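Local coordinates for Ras GTPase-activating-like protein IQGAP2 (Homo sapiens, PDB 5CJP) that probably binds GTP-loaded Rho-family GTPases such as Cdc42 through its GAP-related domain, without speeding up GTP hydrolysis as true RasGAPs do, at residues E60-L65 with E316-F321; L67-L72 with L202-K207; E74-K79 with N211-K216. One frame throughout, in Å; residues are numbered along the deposited sequence.

Interaction 1. Residues E60-L65 with E316-F321; sequences EEYLLL and EPEEKF. With GTP (guanosine-5'-triphosphate), chain G.
In the helical GAP-related domain, Tyr62 of helix 58-79 leans against Pro317 and Glu318 of the short helix 317-320. One turn of the long helix does two jobs here. Glu60 faces a GTP that lies where this chain meets the chain of another protein, and contributes from this side, its OE2 accepting a 2.7 Å hydrogen bond from O2' of the GTP ribose; Asn57, Arg59 and Tyr326 line the same pocket. Tyr62, Glu61 and Leu65 turn to the short helix instead. Having CG anti to the backbone N (chi1 168°) carries the Tyr62 ring to the short helix, and its OH gives a hydrogen bond to Glu318 OE2 at 2.8 Å. The phenol ring and the carboxylate stand almost perpendicular, 87° apart, and the hydroxyl comes in from above the carboxylate plane, 37° out of it. The same OE2 forms a salt bridge with Lys66, so this oxygen is gripped twice. Along the ring edge, Tyr62 CD1 packs on Pro317 CB at 3.7 Å. Phe321 closes the other end: the edge of its ring comes up to Tyr62, with CD2 4.2 Å from Tyr62 CB. Leu65 puts its CD1 methyl against both apolar partners, 4.1 Å from Pro317 CB and 4.0 Å from Phe321 CE2, while Glu61 OE1 comes 3.9 Å from Phe321 CZ, approaching the ring obliquely. Replacing Tyr62 with alanine removes the hydroxyl and ring, which would probably leave Glu318 OE2 to Lys66 alone and open a gap beside Pro317 and Phe321. Behind this patch stands helix 200-216, whose Tyr200 touches Leu65, Pro317 and Lys320, while Leu64 packs on Met96 and Phe100 of helix 92-102 and Glu60 on Tyr54 of helix 37-54.

Interaction 2. Residues L67-L72 with L202-K207; sequences LFKTAL and LRYIAK
Around Lys69 and Ile205, whose CA atoms are 6.7 Å apart, the two helical segments run side by side in the same direction, their axes 10.2 Å apart at the closest and 24° from parallel. This is helix-on-helix packing inside the all-helical GAP domain, joining helix 58-79 to helix 200-216. Ile205 does most of the work by splitting its branches between two turns of the opposing helix. Its CG1 arm lies anti to the carbonyl carbon (chi1 -69°), which sends CD1 to Phe68, 3.5 Å from that residue's CB, and close to the backbone N of Lys69. The other branch, CG2, meets the CD2 methyl of Leu72 at 3.8 Å. Phe68 and Leu72, one helical turn apart, thus hold the isoleucine from two positions along the helix. Phe68 continues into the core, touching Met96 and Val97 of helix 92-102 and Phe33 of helix 25-34; Leu72 goes on to Val208 and Leu209. Beside this apolar cluster, the buried Tyr204 meets the aliphatic part of the partly exposed Lys69. Its hydroxyl probably bonds to Glu316 OE1. The Lys69 chain turns at chi3 (81°), the rotation about CG-CD, and CD at that bend sits 3.2 Å from Tyr204 OH.

Interaction 3. Residues E74-K79 with N211-K216; sequences EEIKSK and NSIHEK
Ile76 and Ile213 have their CA atoms 7.0 Å apart, where the segments 74-79 and 211-216 run in roughly the same direction with axes 10.1 Å apart and inclined at 27°. Farther along, the CA atoms of Lys77 and Lys216 form the next close pair. Ile76 is the centre of the apolar part. Its CD1 methyl reaches into the opposing helix between two neighbouring residues, 3.1 Å from Ser212 OG and 3.3 Å from Ile213 CD1. The two isoleucine side chains cross at about a right angle and touch chiefly through their CD1 methyls. Beyond them, Ile86 of helix 85-88 touches both isoleucines, and Ile213 also packs on Leu225 and Ile228 of helix 222-243. Lys216 supplies the polar part. Extended along its whole length, with CG anti to the backbone N, it runs alongside Ile76, the two side chains pointing opposite ways, CD lying 4.1 Å from Ile76 CG2. Its NZ then gives a hydrogen bond to Ile76 O at 3.0 Å, approaching at a C=O...N angle of 129° and tilted 25° out of the carbonyl plane. A second, stronger partner is the carbonyl oxygen of Val80, so the ammonium group bridges two backbone oxygens of the chain around residues 76-80. Ile76 O is itself shared, since it also receives a weak bond from Ser78 N across an inverse gamma turn centred on Lys77. The whole is a near-parallel helix pair of the RasGAP-like helical domain, with an isoleucine core on one side and, beside the inverse gamma turn at Lys77, a lysine that ties main-chain carbonyls.

How the interactions relate
Helix 58-79 runs through all three contacts, and helix 200-216 is its partner in interactions 2 and 3, which follow one another along the same near-parallel pair. Interaction 2 is the buried one, apolar in the main; interaction 3, 12 Å away between centres, is partly exposed and adds a lysine-to-carbonyl bond to its isoleucines. Interaction 1, partly buried too, exchanges that partner for the short helix 317-320 and relies on a tyrosine-carboxylate bond, while Glu60 on the same helix reaches the nucleotide. Interactions 1 and 2 touch directly: Glu316 forms a salt bridge with Lys207, and Pro317 packs on Tyr204. Interactions 1 and 3 do not meet.

Interaction 1. Residues E60-L65 with E316-F321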
loop_
_atom_site.group_PDB
_atom_site.type_symbol
_atom_site.label_atom_id
_atom_site.label_comp_id
_atom_site.label_asym_id
_atom_site.label_seq_id
_atom_site.Cartn_x
_atom_site.Cartn_y
_atom_site.Cartn_z
ATOM N N GLU E 60 13.589 -14.651 16.454
ATOM C CA GLU E 60 14.013 -14.468 15.046
ATOM C C GLU E 60 15.268 -13.603 14.928
ATOM O O GLU E 60 16.147 -13.868 14.110
ATOM C CB GLU E 60 12.881 -13.837 14.217
ATOM C CG GLU E 60 11.723 -14.775 13.923
ATOM C CD GLU E 60 11.135 -15.405 15.172
ATOM O OE1 GLU E 60 11.210 -16.644 15.303
ATOM O OE2 GLU E 60 10.603 -14.665 16.020
ATOM N N GLU E 61 15.351 -12.556 15.741
ATOM C CA GLU E 61 16.533 -11.723 15.716
ATOM C C GLU E 61 17.717 -12.568 16.201
ATOM O O GLU E 61 18.856 -12.372 15.778
ATOM C CB GLU E 61 16.350 -10.491 16.601
ATOM C CG GLU E 61 17.611 -9.637 16.707
ATOM C CD GLU E 61 17.388 -8.342 17.470
ATOM O OE1 GLU E 61 16.549 -8.317 18.404
ATOM O OE2 GLU E 61 18.071 -7.350 17.141
ATOM N N TYR E 62 17.451 -13.520 17.083
ATOM C CA TYR E 62 18.504 -14.390 17.566
ATOM C C TYR E 62 19.091 -15.194 16.394
ATOM O O TYR E 62 20.314 -15.285 16.232
ATOM C CB TYR E 62 17.943 -15.342 18.617
ATOM C CG TYR E 62 18.888 -16.453 18.961
ATOM C CD1 TYR E 62 20.004 -16.218 19.760
ATOM C CD2 TYR E 62 18.695 -17.735 18.450
ATOM C CE1 TYR E 62 20.907 -17.230 20.041
ATOM C CE2 TYR E 62 19.592 -18.755 18.719
ATOM C CZ TYR E 62 20.693 -18.495 19.520
ATOM O OH TYR E 62 21.573 -19.502 19.816
ATOM N N LEU E 63 18.219 -15.777 15.576
ATOM C CA LEU E 63 18.681 -16.575 14.439
ATOM C C LEU E 63 19.455 -15.720 13.421
ATOM O O LEU E 63 20.463 -16.160 12.829
ATOM C CB LEU E 63 17.481 -17.247 13.762
ATOM C CG LEU E 63 16.626 -18.175 14.634
ATOM C CD1 LEU E 63 15.366 -18.579 13.886
ATOM C CD2 LEU E 63 17.427 -19.399 15.019
ATOM N N LEU E 64 18.990 -14.493 13.215
ATOM C CA LEU E 64 19.654 -13.610 12.269
ATOM C C LEU E 64 21.047 -13.302 12.790
ATOM O O LEU E 64 21.999 -13.191 12.012
ATOM C CB LEU E 64 18.854 -12.325 12.105
ATOM C CG LEU E 64 19.467 -11.250 11.227
ATOM C CD1 LEU E 64 19.793 -11.822 9.862
ATOM C CD2 LEU E 64 18.491 -10.098 11.131
ATOM N N LEU E 65 21.168 -13.147 14.110
ATOM C CA LEU E 65 22.470 -12.876 14.716
ATOM C C LEU E 65 23.384 -14.067 14.498
ATOM O O LEU E 65 24.559 -13.909 14.193
ATOM C CB LEU E 65 22.342 -12.593 16.224
ATOM C CG LEU E 65 21.817 -11.196 16.592
ATOM C CD1 LEU E 65 21.530 -11.094 18.083
ATOM C CD2 LEU E 65 22.819 -10.150 16.135
ATOM N N GLU E 316 26.612 -12.988 25.115
ATOM C CA GLU E 316 26.290 -13.729 23.907
ATOM C C GLU E 316 24.765 -13.653 23.808
ATOM O O GLU E 316 24.073 -13.471 24.813
ATOM C CB GLU E 316 26.750 -15.185 24.017
ATOM C CG GLU E 316 28.271 -15.414 23.920
ATOM C CD GLU E 316 28.854 -15.088 22.543
ATOM O OE1 GLU E 316 28.495 -15.752 21.539
ATOM O OE2 GLU E 316 29.687 -14.158 22.462
ATOM N N PRO E 317 24.218 -13.767 22.591
ATOM C CA PRO E 317 22.767 -13.703 22.400
ATOM C C PRO E 317 21.953 -14.713 23.198
ATOM O O PRO E 317 20.833 -14.410 23.631
ATOM C CB PRO E 317 22.615 -13.852 20.885
ATOM C CG PRO E 317 23.893 -14.525 20.464
ATOM C CD PRO E 317 24.907 -13.847 21.299
ATOM N N GLU E 318 22.503 -15.907 23.400
ATOM C CA GLU E 318 21.808 -16.921 24.194
ATOM C C GLU E 318 21.535 -16.350 25.582
ATOM O O GLU E 318 20.469 -16.541 26.143
ATOM C CB GLU E 318 22.644 -18.190 24.329
ATOM C CG GLU E 318 22.847 -18.964 23.039
ATOM C CD GLU E 318 23.849 -18.316 22.114
ATOM O OE1 GLU E 318 24.499 -17.338 22.542
ATOM O OE2 GLU E 318 23.997 -18.795 20.962
ATOM N N GLU E 319 22.503 -15.634 26.138
ATOM C CA GLU E 319 22.310 -15.047 27.454
ATOM C C GLU E 319 21.566 -13.712 27.362
ATOM O O GLU E 319 20.626 -13.472 28.120
ATOM C CB GLU E 319 23.663 -14.854 28.163
ATOM C CG GLU E 319 24.643 -16.021 27.995
ATOM C CD GLU E 319 23.955 -17.367 28.088
ATOM O OE1 GLU E 319 23.054 -17.516 28.946
ATOM O OE2 GLU E 319 24.314 -18.277 27.307
ATOM N N LYS E 320 21.969 -12.848 26.431
ATOM C CA LYS E 320 21.317 -11.543 26.295
ATOM C C LYS E 320 19.792 -11.672 26.278
ATOM O O LYS E 320 19.089 -10.941 26.971
ATOM C CB LYS E 320 21.809 -10.838 25.041
ATOM C CG LYS E 320 21.401 -9.387 24.945
ATOM C CD LYS E 320 21.943 -8.550 26.082
ATOM C CE LYS E 320 21.566 -7.089 25.881
ATOM N NZ LYS E 320 21.841 -6.234 27.073
ATOM N N PHE E 321 19.278 -12.580 25.460
ATOM C CA PHE E 321 17.846 -12.835 25.457
ATOM C C PHE E 321 17.825 -14.188 26.181
ATOM O O PHE E 321 18.595 -15.074 25.825
ATOM C CB PHE E 321 17.304 -13.025 24.040
ATOM C CG PHE E 321 17.867 -12.071 23.011
ATOM C CD1 PHE E 321 18.088 -10.730 23.311
ATOM C CD2 PHE E 321 18.084 -12.506 21.703
ATOM C CE1 PHE E 321 18.510 -9.834 22.320
ATOM C CE2 PHE E 321 18.508 -11.619 20.700
ATOM C CZ PHE E 321 18.719 -10.281 21.009
HETATM P PG GTP G . 1.620 -12.201 10.881
HETATM O O1G GTP G . 0.453 -11.138 10.569
HETATM O O2G GTP G . 1.189 -13.598 10.634
HETATM O O3G GTP G . 2.868 -11.784 9.959
HETATM O O3B GTP G . 2.091 -11.897 12.392
HETATM P PB GTP G . 1.665 -12.829 13.639
HETATM O O1B GTP G . 0.901 -11.983 14.582
HETATM O O2B GTP G . 1.032 -14.066 13.128
HETATM O O3A GTP G . 3.107 -13.204 14.252
HETATM P PA GTP G . 3.325 -14.570 15.081
HETATM O O1A GTP G . 2.099 -14.827 15.872
HETATM O O2A GTP G . 3.814 -15.616 14.157
HETATM O "O5'" GTP G . 4.527 -14.157 16.070
HETATM C "C5'" GTP G . 5.826 -13.900 15.533
HETATM C "C4'" GTP G . 6.890 -14.179 16.593
HETATM O "O4'" GTP G . 6.657 -13.419 17.788
HETATM C "C3'" GTP G . 6.766 -15.631 17.051
HETATM O "O3'" GTP G . 7.423 -16.463 16.089
HETATM C "C2'" GTP G . 7.609 -15.538 18.319
HETATM O "O2'" GTP G . 8.997 -15.450 17.986
HETATM C "C1'" GTP G . 7.144 -14.199 18.894
HETATM N N9 GTP G . 6.021 -14.380 19.841
HETATM C C8 GTP G . 4.731 -14.522 19.539
HETATM N N7 GTP G . 4.022 -14.598 20.661
HETATM C C5 GTP G . 4.863 -14.514 21.696
HETATM C C6 GTP G . 4.692 -14.516 23.069
HETATM O O6 GTP G . 3.579 -14.633 23.584
HETATM N N1 GTP G . 5.828 -14.381 23.881
HETATM C C2 GTP G . 7.090 -14.261 23.292
HETATM N N2 GTP G . 8.174 -14.167 24.057
HETATM N N3 GTP G . 7.214 -14.257 21.958
HETATM C C4 GTP G . 6.141 -14.376 21.164
#

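Interaction 2. Residues L67-L72 with L202-K207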
loop_
_atom_site.group_PDB
_atom_site.type_symbol
_atom_site.label_atom_id
_atom_site.label_comp_id
_atom_site.label_asym_id
_atom_site.label_seq_id
_atom_site.Cartn_x
_atom_site.Cartn_y
_atom_site.Cartn_z
ATOM N N LEU E 67 23.147 -16.115 12.114
ATOM C CA LEU E 67 23.411 -16.170 10.680
ATOM C C LEU E 67 24.580 -15.225 10.407
ATOM O O LEU E 67 25.554 -15.589 9.755
ATOM C CB LEU E 67 22.172 -15.722 9.905
ATOM C CG LEU E 67 22.114 -15.854 8.383
ATOM C CD1 LEU E 67 22.163 -14.503 7.764
ATOM C CD2 LEU E 67 23.222 -16.754 7.880
ATOM N N PHE E 68 24.475 -14.005 10.916
ATOM C CA PHE E 68 25.533 -13.011 10.748
ATOM C C PHE E 68 26.859 -13.548 11.261
ATOM O O PHE E 68 27.890 -13.464 10.571
ATOM C CB PHE E 68 25.190 -11.733 11.514
ATOM C CG PHE E 68 24.176 -10.883 10.828
ATOM C CD1 PHE E 68 23.495 -9.895 11.533
ATOM C CD2 PHE E 68 23.912 -11.048 9.463
ATOM C CE1 PHE E 68 22.563 -9.075 10.883
ATOM C CE2 PHE E 68 22.989 -10.237 8.811
ATOM C CZ PHE E 68 22.314 -9.249 9.516
ATOM N N LYS E 69 26.826 -14.110 12.468
ATOM C CA LYS E 69 28.023 -14.654 13.089
ATOM C C LYS E 69 28.748 -15.694 12.239
ATOM O O LYS E 69 29.910 -15.508 11.856
ATOM C CB LYS E 69 27.680 -15.277 14.441
ATOM C CG LYS E 69 28.913 -15.575 15.269
ATOM C CD LYS E 69 28.621 -16.424 16.483
ATOM C CE LYS E 69 28.522 -17.888 16.096
ATOM N NZ LYS E 69 28.520 -18.790 17.295
ATOM N N THR E 70 28.072 -16.793 11.942
ATOM C CA THR E 70 28.710 -17.843 11.172
ATOM C C THR E 70 29.183 -17.371 9.801
ATOM O O THR E 70 30.209 -17.837 9.307
ATOM C CB THR E 70 27.775 -19.028 10.989
ATOM O OG1 THR E 70 26.864 -18.741 9.929
ATOM C CG2 THR E 70 26.990 -19.278 12.261
ATOM N N ALA E 71 28.444 -16.451 9.193
ATOM C CA ALA E 71 28.822 -15.930 7.883
ATOM C C ALA E 71 30.067 -15.061 8.008
ATOM O O ALA E 71 30.945 -15.099 7.148
ATOM C CB ALA E 71 27.664 -15.119 7.264
ATOM N N LEU E 72 30.140 -14.262 9.068
ATOM C CA LEU E 72 31.316 -13.421 9.261
ATOM C C LEU E 72 32.531 -14.307 9.543
ATOM O O LEU E 72 33.615 -14.049 9.024
ATOM C CB LEU E 72 31.102 -12.425 10.412
ATOM C CG LEU E 72 32.231 -11.445 10.801
ATOM C CD1 LEU E 72 32.819 -10.727 9.590
ATOM C CD2 LEU E 72 31.668 -10.452 11.786
ATOM N N LEU E 202 24.428 -4.897 16.799
ATOM C CA LEU E 202 25.591 -4.287 16.185
ATOM C C LEU E 202 26.823 -4.462 17.088
ATOM O O LEU E 202 27.930 -4.757 16.610
ATOM C CB LEU E 202 25.338 -2.797 15.954
ATOM C CG LEU E 202 26.511 -2.017 15.375
ATOM C CD1 LEU E 202 27.057 -2.775 14.196
ATOM C CD2 LEU E 202 26.080 -0.599 14.976
ATOM N N ARG E 203 26.639 -4.263 18.389
ATOM C CA ARG E 203 27.744 -4.392 19.332
ATOM C C ARG E 203 28.207 -5.830 19.354
ATOM O O ARG E 203 29.403 -6.114 19.472
ATOM C CB ARG E 203 27.329 -3.978 20.758
ATOM C CG ARG E 203 27.219 -2.479 20.986
ATOM C CD ARG E 203 26.938 -2.135 22.446
ATOM N NE ARG E 203 28.093 -2.301 23.332
ATOM C CZ ARG E 203 28.089 -1.995 24.630
ATOM N NH1 ARG E 203 26.996 -1.507 25.191
ATOM N NH2 ARG E 203 29.174 -2.164 25.377
ATOM N N TYR E 204 27.253 -6.743 19.233
ATOM C CA TYR E 204 27.586 -8.155 19.270
ATOM C C TYR E 204 28.415 -8.591 18.065
ATOM O O TYR E 204 29.365 -9.351 18.208
ATOM C CB TYR E 204 26.316 -8.990 19.371
ATOM C CG TYR E 204 26.582 -10.459 19.262
ATOM C CD1 TYR E 204 27.407 -11.109 20.182
ATOM C CD2 TYR E 204 26.067 -11.197 18.199
ATOM C CE1 TYR E 204 27.720 -12.466 20.040
ATOM C CE2 TYR E 204 26.371 -12.544 18.046
ATOM C CZ TYR E 204 27.202 -13.174 18.964
ATOM O OH TYR E 204 27.517 -14.501 18.779
ATOM N N ILE E 205 28.063 -8.109 16.882
ATOM C CA ILE E 205 28.821 -8.487 15.706
ATOM C C ILE E 205 30.230 -7.889 15.764
ATOM O O ILE E 205 31.191 -8.497 15.291
ATOM C CB ILE E 205 28.097 -8.057 14.423
ATOM C CG1 ILE E 205 26.823 -8.898 14.253
ATOM C CG2 ILE E 205 28.999 -8.237 13.221
ATOM C CD1 ILE E 205 27.059 -10.357 14.094
ATOM N N ALA E 206 30.359 -6.703 16.350
ATOM C CA ALA E 206 31.665 -6.077 16.493
ATOM C C ALA E 206 32.476 -7.015 17.379
ATOM O O ALA E 206 33.658 -7.256 17.136
ATOM C CB ALA E 206 31.541 -4.713 17.152
ATOM N N LYS E 207 31.830 -7.554 18.408
ATOM C CA LYS E 207 32.490 -8.495 19.305
ATOM C C LYS E 207 32.911 -9.741 18.531
ATOM O O LYS E 207 34.064 -10.145 18.579
ATOM C CB LYS E 207 31.553 -8.888 20.441
ATOM C CG LYS E 207 32.093 -10.003 21.310
ATOM C CD LYS E 207 31.160 -10.236 22.473
ATOM C CE LYS E 207 31.433 -11.553 23.136
ATOM N NZ LYS E 207 30.517 -11.701 24.273
#

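Interaction 3. Residues E74-K79 with N211-K216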
loop_
_atom_site.group_PDB
_atom_site.type_symbol
_atom_site.label_atom_id
_atom_site.label_comp_id
_atom_site.label_asym_id
_atom_site.label_seq_id
_atom_site.Cartn_x
_atom_site.Cartn_y
_atom_site.Cartn_z
ATOM N N GLU E 74 32.793 -17.343 8.605
ATOM C CA GLU E 74 32.966 -18.082 7.364
ATOM C C GLU E 74 33.888 -17.241 6.486
ATOM O O GLU E 74 34.872 -17.729 5.935
ATOM C CB GLU E 74 31.615 -18.259 6.671
ATOM C CG GLU E 74 31.617 -19.259 5.541
ATOM C CD GLU E 74 31.558 -20.686 6.036
ATOM O OE1 GLU E 74 32.366 -21.512 5.561
ATOM O OE2 GLU E 74 30.698 -20.986 6.893
ATOM N N GLU E 75 33.555 -15.963 6.377
ATOM C CA GLU E 75 34.309 -15.006 5.576
ATOM C C GLU E 75 35.767 -14.891 6.012
ATOM O O GLU E 75 36.689 -14.966 5.191
ATOM C CB GLU E 75 33.643 -13.637 5.685
ATOM C CG GLU E 75 34.333 -12.499 4.948
ATOM C CD GLU E 75 34.083 -12.532 3.453
ATOM O OE1 GLU E 75 33.162 -13.260 3.041
ATOM O OE2 GLU E 75 34.790 -11.823 2.696
ATOM N N ILE E 76 35.962 -14.686 7.310
ATOM C CA ILE E 76 37.295 -14.545 7.875
ATOM C C ILE E 76 38.175 -15.763 7.619
ATOM O O ILE E 76 39.199 -15.654 6.934
ATOM C CB ILE E 76 37.213 -14.252 9.370
ATOM C CG1 ILE E 76 36.601 -12.870 9.569
ATOM C CG2 ILE E 76 38.577 -14.305 9.996
ATOM C CD1 ILE E 76 35.958 -12.693 10.909
ATOM N N LYS E 77 37.795 -16.920 8.154
ATOM C CA LYS E 77 38.599 -18.110 7.912
ATOM C C LYS E 77 38.246 -18.712 6.563
ATOM O O LYS E 77 37.671 -19.790 6.503
ATOM C CB LYS E 77 38.378 -19.165 8.996
ATOM C CG LYS E 77 39.354 -20.331 8.863
ATOM C CD LYS E 77 39.018 -21.492 9.780
ATOM C CE LYS E 77 39.973 -22.654 9.539
ATOM N NZ LYS E 77 39.596 -23.870 10.312
ATOM N N SER E 78 38.596 -18.013 5.490
ATOM C CA SER E 78 38.294 -18.471 4.139
ATOM C C SER E 78 38.702 -17.448 3.082
ATOM O O SER E 78 39.043 -17.804 1.962
ATOM C CB SER E 78 36.801 -18.753 4.006
ATOM O OG SER E 78 36.450 -18.986 2.654
ATOM N N LYS E 79 38.649 -16.174 3.439
ATOM C CA LYS E 79 39.023 -15.126 2.506
ATOM C C LYS E 79 39.948 -14.109 3.157
ATOM O O LYS E 79 40.461 -13.218 2.488
ATOM C CB LYS E 79 37.782 -14.407 1.973
ATOM C CG LYS E 79 36.901 -15.231 1.048
ATOM C CD LYS E 79 35.890 -14.309 0.407
ATOM C CE LYS E 79 35.095 -14.978 -0.687
ATOM N NZ LYS E 79 34.182 -13.976 -1.312
ATOM N N ASN E 211 36.834 -10.856 18.083
ATOM C CA ASN E 211 37.281 -12.133 18.621
ATOM C C ASN E 211 37.606 -13.145 17.548
ATOM O O ASN E 211 38.284 -14.131 17.809
ATOM C CB ASN E 211 36.225 -12.722 19.557
ATOM C CG ASN E 211 35.882 -11.789 20.708
ATOM O OD1 ASN E 211 36.647 -10.874 21.031
ATOM N ND2 ASN E 211 34.734 -12.023 21.340
ATOM N N SER E 212 37.125 -12.899 16.340
ATOM C CA SER E 212 37.357 -13.818 15.242
ATOM C C SER E 212 38.697 -13.520 14.585
ATOM O O SER E 212 39.498 -14.444 14.334
ATOM C CB SER E 212 36.232 -13.694 14.233
ATOM O OG SER E 212 36.329 -14.705 13.261
ATOM N N ILE E 213 38.945 -12.238 14.297
ATOM C CA ILE E 213 40.227 -11.851 13.692
ATOM C C ILE E 213 41.347 -12.219 14.649
ATOM O O ILE E 213 42.387 -12.712 14.225
ATOM C CB ILE E 213 40.301 -10.331 13.362
ATOM C CG1 ILE E 213 39.542 -10.058 12.074
ATOM C CG2 ILE E 213 41.684 -9.877 13.166
ATOM C CD1 ILE E 213 38.231 -10.568 12.150
ATOM N N HIS E 214 41.123 -12.001 15.941
ATOM C CA HIS E 214 42.122 -12.321 16.951
ATOM C C HIS E 214 42.370 -13.811 17.004
ATOM O O HIS E 214 43.489 -14.252 17.231
ATOM C CB HIS E 214 41.668 -11.853 18.335
ATOM C CG HIS E 214 42.599 -12.243 19.446
ATOM N ND1 HIS E 214 42.202 -12.309 20.765
ATOM C CD2 HIS E 214 43.910 -12.583 19.434
ATOM C CE1 HIS E 214 43.225 -12.677 21.515
ATOM N NE2 HIS E 214 44.274 -12.851 20.733
ATOM N N GLU E 215 41.323 -14.599 16.818
ATOM C CA GLU E 215 41.481 -16.043 16.860
ATOM C C GLU E 215 42.381 -16.527 15.722
ATOM O O GLU E 215 43.176 -17.444 15.914
ATOM C CB GLU E 215 40.119 -16.734 16.763
ATOM C CG GLU E 215 40.179 -18.248 16.944
ATOM C CD GLU E 215 39.059 -18.981 16.217
ATOM O OE1 GLU E 215 38.971 -20.223 16.357
ATOM O OE2 GLU E 215 38.276 -18.319 15.502
ATOM N N LYS E 216 42.258 -15.901 14.552
ATOM C CA LYS E 216 43.041 -16.286 13.379
ATOM C C LYS E 216 44.400 -15.594 13.285
ATOM O O LYS E 216 45.348 -16.155 12.745
ATOM C CB LYS E 216 42.246 -16.016 12.096
ATOM C CG LYS E 216 42.960 -16.469 10.821
ATOM C CD LYS E 216 42.058 -16.376 9.596
ATOM C CE LYS E 216 42.729 -16.963 8.372
ATOM N NZ LYS E 216 41.807 -17.127 7.202
#